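Side-chain contacts in carbohydrate kinase, FGGY (Novosphingobium aromaticivorans, PDB 3H6E), which probably phosphorylates a carbohydrate, as an FGGY-type kinase: residues Asp113-Ala116 against Ser120-Leu123; Thr169-Gly172 against Leu177-Pro180; Asp179-Asp184 against Val271-Leu276; Leu283-Val288 against Val293-Phe298; Gly347-Gly352 against Ala378-Asp383. All coordinates share one frame; numbering follows the deposited sequence.

Contact 1 (Asp113-Ala116 against Ser120-Leu123); sequences DPFA and SPAL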
# COMPACT_ATOMS: atom_id res chain seq x y z
N ASP A 113 -17.31 -12.24 7.70
CA ASP A 113 -17.36 -13.25 6.65
C ASP A 113 -16.07 -14.06 6.65
O ASP A 113 -15.08 -13.64 7.25
CB ASP A 113 -17.56 -12.60 5.28
CG ASP A 113 -18.98 -12.15 5.05
OD1 ASP A 113 -19.89 -12.69 5.71
OD2 ASP A 113 -19.19 -11.26 4.21
N PRO A 114 -16.06 -15.22 5.98
CA PRO A 114 -14.85 -16.04 5.95
C PRO A 114 -13.77 -15.36 5.10
O PRO A 114 -14.10 -14.66 4.15
CB PRO A 114 -15.31 -17.34 5.26
CG PRO A 114 -16.81 -17.29 5.27
CD PRO A 114 -17.17 -15.84 5.24
N PHE A 115 -12.51 -15.58 5.43
CA PHE A 115 -11.41 -14.98 4.69
C PHE A 115 -11.44 -15.40 3.21
O PHE A 115 -10.87 -14.73 2.35
CB PHE A 115 -10.06 -15.36 5.31
CG PHE A 115 -8.87 -14.93 4.50
CD1 PHE A 115 -8.29 -15.80 3.59
CD2 PHE A 115 -8.34 -13.66 4.65
CE1 PHE A 115 -7.20 -15.41 2.84
CE2 PHE A 115 -7.24 -13.26 3.91
CZ PHE A 115 -6.67 -14.14 3.00
N ALA A 116 -12.13 -16.50 2.93
CA ALA A 116 -12.17 -17.04 1.58
C ALA A 116 -13.05 -16.22 0.63
O ALA A 116 -12.86 -16.27 -0.59
CB ALA A 116 -12.61 -18.50 1.60
N SER A 120 -9.94 -10.30 3.25
CA SER A 120 -9.68 -9.33 4.30
C SER A 120 -9.44 -10.05 5.63
O SER A 120 -10.35 -10.67 6.17
CB SER A 120 -10.87 -8.36 4.44
OG SER A 120 -10.60 -7.34 5.39
N PRO A 121 -8.20 -9.97 6.14
CA PRO A 121 -7.84 -10.62 7.40
C PRO A 121 -8.25 -9.78 8.59
O PRO A 121 -8.39 -8.56 8.46
CB PRO A 121 -6.30 -10.68 7.33
CG PRO A 121 -5.91 -10.10 5.98
CD PRO A 121 -7.06 -9.26 5.55
N ALA A 122 -8.45 -10.41 9.75
CA ALA A 122 -8.74 -9.68 10.97
C ALA A 122 -7.55 -8.82 11.34
O ALA A 122 -6.44 -9.32 11.53
CB ALA A 122 -9.07 -10.65 12.11
N LEU A 123 -7.78 -7.51 11.43
CA LEU A 123 -6.72 -6.58 11.79
C LEU A 123 -7.13 -5.75 13.00
O LEU A 123 -8.32 -5.53 13.23
CB LEU A 123 -6.39 -5.68 10.60
CG LEU A 123 -5.77 -6.39 9.39
CD1 LEU A 123 -5.71 -5.48 8.18
CD2 LEU A 123 -4.38 -6.94 9.73
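The ring of Phe115 points one edge at the peptide that joins Ser120 to Pro121, and this edge-on approach defines the contact. Its CD2 lies 3.9 Å from the carbonyl carbon C of Ser120, and the same CD2 is 4.0 Å from Pro121 N, which sits in the plane of the phenyl ring. One atom further round, Phe115 CE2 meets Pro121 CG at 4.0 Å; the two rings run aslant to each other, so they touch at single carbons and do not stack. The reach comes from the first torsion: with CG trans to the backbone N (chi1 172°), the phenyl ring swings out from the start of the short helix 115-118, whose N-cap position is held by Pro114, towards the chain that leaves the helix at its far end. Ser120 contributes backbone alone, since its CB is directed away and its OG is hydrogen-bonded to Asp176, while its carbonyl O takes a bond from Arg112. Exchanging Phe115 for an alanine would probably open a gap beside Pro121 and deprive the Ser120-Pro121 peptide of the ring edge that lies against it. No hydrogen bond crosses between the two segments, so the cohesion here is van der Waals: a ring edge set against a proline and a peptide bond whose nitrogen, belonging to proline, carries no hydrogen to donate.

Contact 2 (Thr169-Gly172 against Leu177-Pro180); sequences TSLG and LWDP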
# COMPACT_ATOMS: atom_id res chain seq x y z
N THR A 169 -10.66 0.29 -5.13
CA THR A 169 -9.37 -0.04 -4.52
C THR A 169 -9.30 0.24 -3.02
O THR A 169 -8.58 -0.45 -2.30
CB THR A 169 -8.18 0.65 -5.23
OG1 THR A 169 -8.24 2.07 -5.02
CG2 THR A 169 -8.19 0.34 -6.72
N SER A 170 -10.01 1.27 -2.56
CA SER A 170 -10.07 1.54 -1.13
C SER A 170 -10.90 0.47 -0.44
O SER A 170 -10.60 0.07 0.68
CB SER A 170 -10.65 2.93 -0.86
OG SER A 170 -9.72 3.95 -1.13
N LEU A 171 -11.96 0.01 -1.11
CA LEU A 171 -12.83 -1.03 -0.57
C LEU A 171 -12.10 -2.37 -0.50
O LEU A 171 -12.40 -3.20 0.35
CB LEU A 171 -14.10 -1.18 -1.42
CG LEU A 171 -14.99 0.05 -1.58
CD1 LEU A 171 -16.04 -0.19 -2.66
CD2 LEU A 171 -15.65 0.45 -0.26
N GLY A 172 -11.16 -2.58 -1.41
CA GLY A 172 -10.43 -3.83 -1.45
C GLY A 172 -9.23 -3.86 -0.52
O GLY A 172 -8.48 -4.84 -0.49
N LEU A 177 -15.54 -5.23 3.69
CA LEU A 177 -16.72 -4.79 2.94
C LEU A 177 -16.72 -5.30 1.50
O LEU A 177 -17.66 -5.02 0.76
CB LEU A 177 -16.81 -3.26 2.93
CG LEU A 177 -16.53 -2.48 4.21
CD1 LEU A 177 -17.08 -1.08 4.07
CD2 LEU A 177 -17.13 -3.17 5.43
N TRP A 178 -15.69 -6.03 1.11
CA TRP A 178 -15.53 -6.38 -0.30
C TRP A 178 -15.35 -7.87 -0.59
O TRP A 178 -14.69 -8.59 0.15
CB TRP A 178 -14.40 -5.58 -0.94
CG TRP A 178 -14.54 -5.48 -2.42
CD1 TRP A 178 -13.69 -5.96 -3.37
CD2 TRP A 178 -15.63 -4.88 -3.13
NE1 TRP A 178 -14.17 -5.69 -4.62
CE2 TRP A 178 -15.37 -5.03 -4.51
CE3 TRP A 178 -16.81 -4.24 -2.74
CZ2 TRP A 178 -16.23 -4.55 -5.49
CZ3 TRP A 178 -17.67 -3.76 -3.71
CH2 TRP A 178 -17.38 -3.92 -5.07
N ASP A 179 -15.96 -8.30 -1.69
CA ASP A 179 -15.78 -9.65 -2.20
C ASP A 179 -14.95 -9.56 -3.47
O ASP A 179 -15.49 -9.30 -4.56
CB ASP A 179 -17.15 -10.28 -2.49
CG ASP A 179 -17.05 -11.75 -2.88
OD1 ASP A 179 -15.99 -12.18 -3.37
OD2 ASP A 179 -18.05 -12.47 -2.69
N PRO A 180 -13.63 -9.75 -3.35
CA PRO A 180 -12.70 -9.55 -4.46
C PRO A 180 -13.04 -10.40 -5.67
O PRO A 180 -13.24 -9.85 -6.75
CB PRO A 180 -11.36 -10.00 -3.86
CG PRO A 180 -11.51 -9.80 -2.40
CD PRO A 180 -12.94 -10.13 -2.10
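Leu171, the last residue of helix 168-171, packs against Trp178 on the first strand of the small antiparallel hairpin 178-179/184-185, so that the chain folds back on itself through a short loop. Leu177 comes first along the hairpin segment. Its side chain starts out toward the helix, and its backbone N bonds to Ser175 OG, the hydroxyl that also serves Leu171 O, so one serine links the helix end to the strand start. Trp178 follows and carries the contact. Its CB is 3.4 Å from Leu171 O, and chi1 of -157° sets CG trans to the backbone N and brings the indole across the leucine at a slant. Leu171 CB stands 4.0 Å above one indole face, displaced toward the rim, while a ring of Phe185 meets the tryptophan edge-to-face. Pro180, closing the segment, packs on Val284 of strand 282-286, while the tryptophan touches Val286 of the same strand. All the touching residues are buried, and with no hydrogen bond running directly between the two segments the contact is held by van der Waals packing. Gly172 adds its backbone, placing CA 4.3 Å from Trp178 CD1. At the six-membered end of the indole, Leu171 CD1 reaches both CE3 and CZ3 of Trp178, each at 4.1 Å.

Contact 3 (Asp179-Asp184 against Val271-Leu276); sequences DPQDGD and VDTATL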
# COMPACT_ATOMS: atom_id res chain seq x y z
N ASP A 179 -15.96 -8.30 -1.69
CA ASP A 179 -15.78 -9.65 -2.20
C ASP A 179 -14.95 -9.56 -3.47
O ASP A 179 -15.49 -9.30 -4.56
CB ASP A 179 -17.15 -10.28 -2.49
CG ASP A 179 -17.05 -11.75 -2.88
OD1 ASP A 179 -15.99 -12.18 -3.37
OD2 ASP A 179 -18.05 -12.47 -2.69
N PRO A 180 -13.63 -9.75 -3.35
CA PRO A 180 -12.70 -9.55 -4.46
C PRO A 180 -13.04 -10.40 -5.67
O PRO A 180 -13.24 -9.85 -6.75
CB PRO A 180 -11.36 -10.00 -3.86
CG PRO A 180 -11.51 -9.80 -2.40
CD PRO A 180 -12.94 -10.13 -2.10
N GLN A 181 -13.12 -11.71 -5.50
CA GLN A 181 -13.46 -12.60 -6.61
C GLN A 181 -14.78 -12.20 -7.26
O GLN A 181 -14.88 -12.12 -8.49
CB GLN A 181 -13.53 -14.06 -6.14
CG GLN A 181 -12.17 -14.68 -5.89
CD GLN A 181 -11.30 -14.72 -7.13
OE1 GLN A 181 -10.08 -14.80 -7.04
NE2 GLN A 181 -11.93 -14.67 -8.30
N ASP A 182 -15.80 -11.96 -6.43
CA ASP A 182 -17.13 -11.63 -6.93
C ASP A 182 -17.22 -10.21 -7.49
O ASP A 182 -18.08 -9.92 -8.32
CB ASP A 182 -18.17 -11.82 -5.82
CG ASP A 182 -19.57 -11.98 -6.37
OD1 ASP A 182 -19.69 -12.17 -7.61
OD2 ASP A 182 -20.54 -11.92 -5.58
N GLY A 183 -16.34 -9.33 -7.03
CA GLY A 183 -16.32 -7.96 -7.50
C GLY A 183 -17.55 -7.21 -7.02
O GLY A 183 -18.14 -6.42 -7.76
N ASP A 184 -17.93 -7.47 -5.78
CA ASP A 184 -19.13 -6.90 -5.19
C ASP A 184 -18.92 -6.77 -3.69
O ASP A 184 -17.95 -7.29 -3.15
CB ASP A 184 -20.34 -7.80 -5.49
CG ASP A 184 -21.67 -7.07 -5.36
OD1 ASP A 184 -21.70 -5.96 -4.78
OD2 ASP A 184 -22.69 -7.60 -5.86
N VAL A 271 -6.84 -16.03 -10.86
CA VAL A 271 -6.27 -16.83 -9.78
C VAL A 271 -7.32 -17.18 -8.73
O VAL A 271 -8.35 -16.52 -8.61
CB VAL A 271 -5.06 -16.12 -9.12
CG1 VAL A 271 -3.98 -15.84 -10.16
CG2 VAL A 271 -5.50 -14.82 -8.47
N ASP A 272 -7.06 -18.24 -7.97
CA ASP A 272 -7.99 -18.73 -6.97
C ASP A 272 -7.62 -18.19 -5.60
O ASP A 272 -6.98 -18.87 -4.81
CB ASP A 272 -7.98 -20.26 -6.95
CG ASP A 272 -9.13 -20.84 -6.14
OD1 ASP A 272 -9.83 -20.06 -5.47
OD2 ASP A 272 -9.32 -22.07 -6.18
N THR A 273 -8.02 -16.95 -5.32
CA THR A 273 -7.65 -16.28 -4.08
C THR A 273 -8.33 -16.87 -2.84
O THR A 273 -7.79 -16.79 -1.73
CB THR A 273 -7.93 -14.77 -4.15
OG1 THR A 273 -9.23 -14.55 -4.69
CG2 THR A 273 -6.90 -14.09 -5.04
N ALA A 274 -9.50 -17.47 -3.03
CA ALA A 274 -10.23 -18.10 -1.93
C ALA A 274 -9.39 -19.19 -1.25
O ALA A 274 -9.70 -19.63 -0.15
CB ALA A 274 -11.54 -18.68 -2.42
N THR A 275 -8.32 -19.60 -1.92
CA THR A 275 -7.48 -20.68 -1.42
C THR A 275 -6.25 -20.18 -0.64
O THR A 275 -5.50 -20.97 -0.07
CB THR A 275 -7.00 -21.57 -2.58
OG1 THR A 275 -6.71 -22.88 -2.10
CG2 THR A 275 -5.76 -20.97 -3.24
N LEU A 276 -6.06 -18.86 -0.61
CA LEU A 276 -4.90 -18.26 0.04
C LEU A 276 -4.90 -18.46 1.55
O LEU A 276 -5.95 -18.44 2.18
CB LEU A 276 -4.81 -16.76 -0.28
CG LEU A 276 -4.40 -16.39 -1.71
CD1 LEU A 276 -4.69 -14.93 -1.99
CD2 LEU A 276 -2.93 -16.71 -1.95
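The tip of the beta hairpin 178-179/184-185, with the exposed Gln181, meets the short 3-10 turn 273-275 through Thr273. Gln181 starts toward that turn, and its chain bends at chi2 (-61°) so that the amide end is brought across Thr273 at a slant. Gln181 CG is 3.2 Å from Thr273 OG1, and the amide carbon CD of Gln181 is 3.8 Å from Val271 O. Thr273 in turn directs its CB toward the hairpin; its side chain also packs on Val284 and Pro294. The contact is small and lies towards the surface, although Thr273 itself is buried, and it brings together two parts of the chain that are 87 residues apart.

The shape of the hairpin tip is set from within. Asp179 OD1 accepts from Asp182 N at 3.1 Å, the amide hydrogen arriving from above the carboxylate plane, 65° out of it, and OD2 of the same residue is salt-bridged to Arg117. Asp179 O accepts two donors, Gly183 N at 2.6 Å and Asp184 N at 3.3 Å, and Asp179 N returns a bond to Asp184 O. On the other segment, Leu276 N closes the 3-10 turn on Thr273 O at 2.9 Å. Gly183 adopts a positive phi of 69°, and with Asp184 it faces the single residue Asp179: the hairpin tip is thus an Asx motif combined with a classic G1 beta bulge.

Contact 4 (Leu283-Val288 against Val293-Phe298); sequences LVNVDV and VPSARF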
# COMPACT_ATOMS: atom_id res chain seq x y z
N LEU A 283 -3.23 -11.61 1.76
CA LEU A 283 -4.49 -10.88 1.67
C LEU A 283 -4.82 -10.59 0.21
O LEU A 283 -4.00 -10.81 -0.68
CB LEU A 283 -4.44 -9.58 2.48
CG LEU A 283 -3.45 -8.49 2.06
CD1 LEU A 283 -3.95 -7.12 2.50
CD2 LEU A 283 -2.04 -8.76 2.60
N VAL A 284 -6.03 -10.09 -0.04
CA VAL A 284 -6.44 -9.80 -1.40
C VAL A 284 -6.86 -8.35 -1.58
O VAL A 284 -7.87 -7.92 -1.03
CB VAL A 284 -7.59 -10.69 -1.86
CG1 VAL A 284 -7.87 -10.44 -3.35
CG2 VAL A 284 -7.26 -12.16 -1.61
N ASN A 285 -6.07 -7.61 -2.34
CA ASN A 285 -6.41 -6.26 -2.73
C ASN A 285 -7.08 -6.27 -4.10
O ASN A 285 -7.28 -7.34 -4.68
CB ASN A 285 -5.16 -5.38 -2.76
CG ASN A 285 -4.56 -5.18 -1.38
OD1 ASN A 285 -5.25 -4.77 -0.44
ND2 ASN A 285 -3.26 -5.46 -1.25
N VAL A 286 -7.42 -5.09 -4.59
CA VAL A 286 -8.12 -4.96 -5.86
C VAL A 286 -7.48 -3.83 -6.65
O VAL A 286 -7.11 -2.81 -6.07
CB VAL A 286 -9.61 -4.63 -5.62
CG1 VAL A 286 -10.27 -4.21 -6.90
CG2 VAL A 286 -10.32 -5.83 -5.01
N ASP A 287 -7.33 -4.01 -7.96
CA ASP A 287 -6.77 -2.94 -8.78
C ASP A 287 -7.85 -1.97 -9.24
O ASP A 287 -9.04 -2.19 -9.00
CB ASP A 287 -5.98 -3.50 -9.97
CG ASP A 287 -6.84 -4.27 -10.96
OD1 ASP A 287 -8.06 -4.05 -11.02
OD2 ASP A 287 -6.27 -5.10 -11.70
N VAL A 288 -7.43 -0.89 -9.89
CA VAL A 288 -8.37 0.15 -10.32
C VAL A 288 -9.43 -0.41 -11.26
O VAL A 288 -10.46 0.23 -11.50
CB VAL A 288 -7.65 1.33 -10.99
CG1 VAL A 288 -6.68 1.96 -10.01
CG2 VAL A 288 -6.94 0.87 -12.25
N VAL A 293 -5.93 -8.47 -6.56
CA VAL A 293 -4.49 -8.27 -6.44
C VAL A 293 -3.97 -9.10 -5.28
O VAL A 293 -3.90 -8.62 -4.15
CB VAL A 293 -4.17 -6.79 -6.19
CG1 VAL A 293 -2.68 -6.61 -5.89
CG2 VAL A 293 -4.61 -5.94 -7.36
N PRO A 294 -3.60 -10.36 -5.56
CA PRO A 294 -3.09 -11.25 -4.52
C PRO A 294 -1.88 -10.64 -3.82
O PRO A 294 -0.98 -10.12 -4.48
CB PRO A 294 -2.68 -12.50 -5.30
CG PRO A 294 -3.55 -12.49 -6.51
CD PRO A 294 -3.72 -11.03 -6.86
N SER A 295 -1.87 -10.70 -2.49
CA SER A 295 -0.83 -10.04 -1.71
C SER A 295 -0.30 -10.92 -0.58
O SER A 295 -1.02 -11.73 -0.02
CB SER A 295 -1.37 -8.73 -1.12
OG SER A 295 -2.07 -7.99 -2.11
N ALA A 296 0.98 -10.74 -0.27
CA ALA A 296 1.59 -11.42 0.87
C ALA A 296 2.62 -10.49 1.49
O ALA A 296 3.46 -9.93 0.79
CB ALA A 296 2.25 -12.71 0.43
N ARG A 297 2.55 -10.30 2.80
CA ARG A 297 3.53 -9.47 3.49
C ARG A 297 4.26 -10.16 4.63
O ARG A 297 3.89 -11.25 5.08
CB ARG A 297 2.94 -8.13 3.97
CG ARG A 297 1.42 -8.01 3.93
CD ARG A 297 0.74 -8.88 4.97
NE ARG A 297 0.70 -8.30 6.32
CZ ARG A 297 -0.17 -7.36 6.71
NH1 ARG A 297 -1.05 -6.87 5.85
NH2 ARG A 297 -0.15 -6.91 7.96
N PHE A 298 5.32 -9.50 5.09
CA PHE A 298 6.02 -9.85 6.31
C PHE A 298 6.82 -8.61 6.70
O PHE A 298 7.18 -7.81 5.84
CB PHE A 298 6.92 -11.08 6.13
CG PHE A 298 8.18 -10.81 5.35
CD1 PHE A 298 8.15 -10.71 3.97
CD2 PHE A 298 9.40 -10.68 6.00
CE1 PHE A 298 9.31 -10.47 3.24
CE2 PHE A 298 10.56 -10.44 5.28
CZ PHE A 298 10.52 -10.33 3.90
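Leu283 and Ser295 pair within the antiparallel beta hairpin 282-286/292-298, whose strand 282-286 is the outermost strand of the seven-stranded mixed sheet. The tight part is the stem. Leu283 with Ser295 and Asn285 with Val293 are hydrogen-bonded pairs, with Val293 N to Asn285 O at 2.6 Å, and Val284 faces Pro294 in the non-hydrogen-bonded pair between them. Towards the turn, Val293 CG2 presses on the backbone at 3.4 Å from Asp287 N. The other end is more open to solvent, Arg297 being partly exposed: its chain bends at chi2 and chi3, and it passes Leu283 at about a right angle, with CD 3.7 Å from Leu283 CD2. The guanidinium keeps that methyl at its edge, spends its charge on a salt bridge with Asp281 and makes a cation-pi contact with Trp260. With chi1 at -46°, the hydroxyl of Ser295 turns back along its own strand, and OG donates to Val293 O at 2.8 Å. Replacing Ser295 by an alanine would probably cost Val293 O one of its two donors. The other donor, Asn285 N, reaches Val293 O at 3.0 Å from the opposite face of that carbonyl plane.

Contact 5 (Gly347-Gly352 against Ala378-Asp383); sequences GPYPHG and ADTALD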
# COMPACT_ATOMS: atom_id res chain seq x y z
N GLY A 347 4.00 -12.48 8.94
CA GLY A 347 4.69 -13.05 7.80
C GLY A 347 4.32 -14.49 7.53
O GLY A 347 3.36 -15.03 8.10
N PRO A 348 5.07 -15.14 6.62
CA PRO A 348 4.85 -16.53 6.22
C PRO A 348 5.21 -17.52 7.32
O PRO A 348 4.68 -18.63 7.32
CB PRO A 348 5.82 -16.70 5.04
CG PRO A 348 6.16 -15.31 4.60
CD PRO A 348 6.13 -14.49 5.84
N TYR A 349 6.08 -17.13 8.24
CA TYR A 349 6.52 -18.02 9.31
C TYR A 349 6.20 -17.47 10.69
O TYR A 349 7.12 -17.26 11.49
CB TYR A 349 8.02 -18.27 9.21
CG TYR A 349 8.50 -18.71 7.85
CD1 TYR A 349 8.58 -20.05 7.52
CD2 TYR A 349 8.88 -17.78 6.90
CE1 TYR A 349 9.02 -20.46 6.27
CE2 TYR A 349 9.33 -18.17 5.65
CZ TYR A 349 9.39 -19.51 5.34
OH TYR A 349 9.83 -19.90 4.11
N PRO A 350 4.91 -17.24 10.98
CA PRO A 350 4.49 -16.52 12.18
C PRO A 350 5.15 -17.04 13.45
O PRO A 350 5.50 -16.24 14.32
CB PRO A 350 2.98 -16.79 12.24
CG PRO A 350 2.60 -17.10 10.85
CD PRO A 350 3.77 -17.80 10.24
N HIS A 351 5.33 -18.36 13.54
CA HIS A 351 5.87 -18.99 14.74
C HIS A 351 7.25 -19.62 14.56
O HIS A 351 7.66 -20.46 15.37
CB HIS A 351 4.89 -20.04 15.28
CG HIS A 351 3.54 -19.50 15.61
ND1 HIS A 351 2.39 -19.96 15.01
CD2 HIS A 351 3.15 -18.52 16.46
CE1 HIS A 351 1.35 -19.29 15.49
NE2 HIS A 351 1.79 -18.42 16.37
N GLY A 352 7.96 -19.24 13.51
CA GLY A 352 9.31 -19.74 13.30
C GLY A 352 10.19 -19.36 14.48
O GLY A 352 10.32 -18.18 14.81
N ALA A 378 11.08 -13.40 1.55
CA ALA A 378 10.37 -12.76 0.44
C ALA A 378 10.10 -13.80 -0.63
O ALA A 378 9.05 -13.79 -1.28
CB ALA A 378 11.18 -11.61 -0.13
N ASP A 379 11.05 -14.71 -0.81
CA ASP A 379 10.93 -15.80 -1.77
C ASP A 379 9.73 -16.69 -1.44
O ASP A 379 8.96 -17.05 -2.32
CB ASP A 379 12.21 -16.63 -1.78
CG ASP A 379 12.10 -17.85 -2.67
OD1 ASP A 379 12.25 -17.69 -3.90
OD2 ASP A 379 11.87 -18.96 -2.14
N THR A 380 9.59 -17.03 -0.16
CA THR A 380 8.46 -17.82 0.29
C THR A 380 7.15 -17.06 0.11
O THR A 380 6.14 -17.64 -0.29
CB THR A 380 8.62 -18.21 1.78
OG1 THR A 380 9.71 -19.14 1.91
CG2 THR A 380 7.35 -18.85 2.32
N ALA A 381 7.18 -15.76 0.39
CA ALA A 381 5.98 -14.93 0.29
C ALA A 381 5.51 -14.75 -1.15
O ALA A 381 4.31 -14.81 -1.44
CB ALA A 381 6.22 -13.58 0.94
N LEU A 382 6.46 -14.53 -2.06
CA LEU A 382 6.15 -14.39 -3.47
C LEU A 382 5.52 -15.67 -4.02
O LEU A 382 4.65 -15.62 -4.89
CB LEU A 382 7.41 -14.05 -4.27
CG LEU A 382 7.91 -12.60 -4.16
CD1 LEU A 382 9.43 -12.52 -4.29
CD2 LEU A 382 7.21 -11.71 -5.19
N ASP A 383 5.96 -16.81 -3.52
CA ASP A 383 5.45 -18.11 -3.96
C ASP A 383 4.04 -18.41 -3.45
O ASP A 383 3.26 -19.06 -4.14
CB ASP A 383 6.41 -19.23 -3.58
CG ASP A 383 7.63 -19.28 -4.47
OD1 ASP A 383 7.58 -18.67 -5.56
OD2 ASP A 383 8.64 -19.91 -4.08
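Tyr349 and Thr380 supply the polar link between the loop 347-352 and helix 363-384. Their side chains come from opposite directions, and the two hydroxyls meet at the edge of the tyrosine ring, with Thr380 OG1 near the ring plane. The hydrogen bond between Tyr349 OH and Thr380 OG1 is modelled at 2.3 Å, so short that the exact separation is doubtful; either hydroxyl could be the donor. Chi1 of -68° holds OG1 trans to the threonine's carbonyl carbon, where it also has a weak bond to Leu376 O, one turn earlier in the helix. The tyrosine ring also makes a cation-pi contact with Arg280, and Trp464 and Val468 of helix 457-468 pack against it.

The apolar part lies on Pro348. Its CB meets the methyl CG2 of Thr380 at 3.8 Å, and its CG touches Ala381 CB at 4.0 Å, so the flank of the pyrrolidine spans two successive helix residues. Threonine therefore plays a double part, its hydroxyl for the tyrosine and its methyl for the proline.

Backbone bonds shape the loop itself. A type I beta turn runs from Tyr349 to Gly352, closed by Gly352 N on Tyr349 O at 3.0 Å.

On its sheet-facing side the helix sets Ala381 on Ala296 and Ala378 on Phe298, and Pro348 also leans on that phenylalanine. A helix laid in this way on a mixed beta sheet fits the actin-like ATPase fold to which the C-terminal FGGY domain belongs.

Contacts 2 and 4 are buried; contacts 1, 3 and 5 are only partly so. Strand 282-286 is the shared neighbour: Phe115 and Pro121 of contact 1 touch Leu283, Thr169 of contact 2 packs on Val286, and Pro180 and Thr273 of contact 3 flank Val284, so parts of both family regions gather on this sheet edge. Contacts 2 and 3 even share Asp179 and Pro180. Contact 5 sits at the far end of the hairpin, meeting contact 4 through Phe298 and Ala296. The chemistry differs: backbone bonding in contact 4, van der Waals packing without hydrogen bonds across the segments in 1 and 2, a hydroxyl pair plus proline packing in 5, and a glutamine beside a threonine in 3.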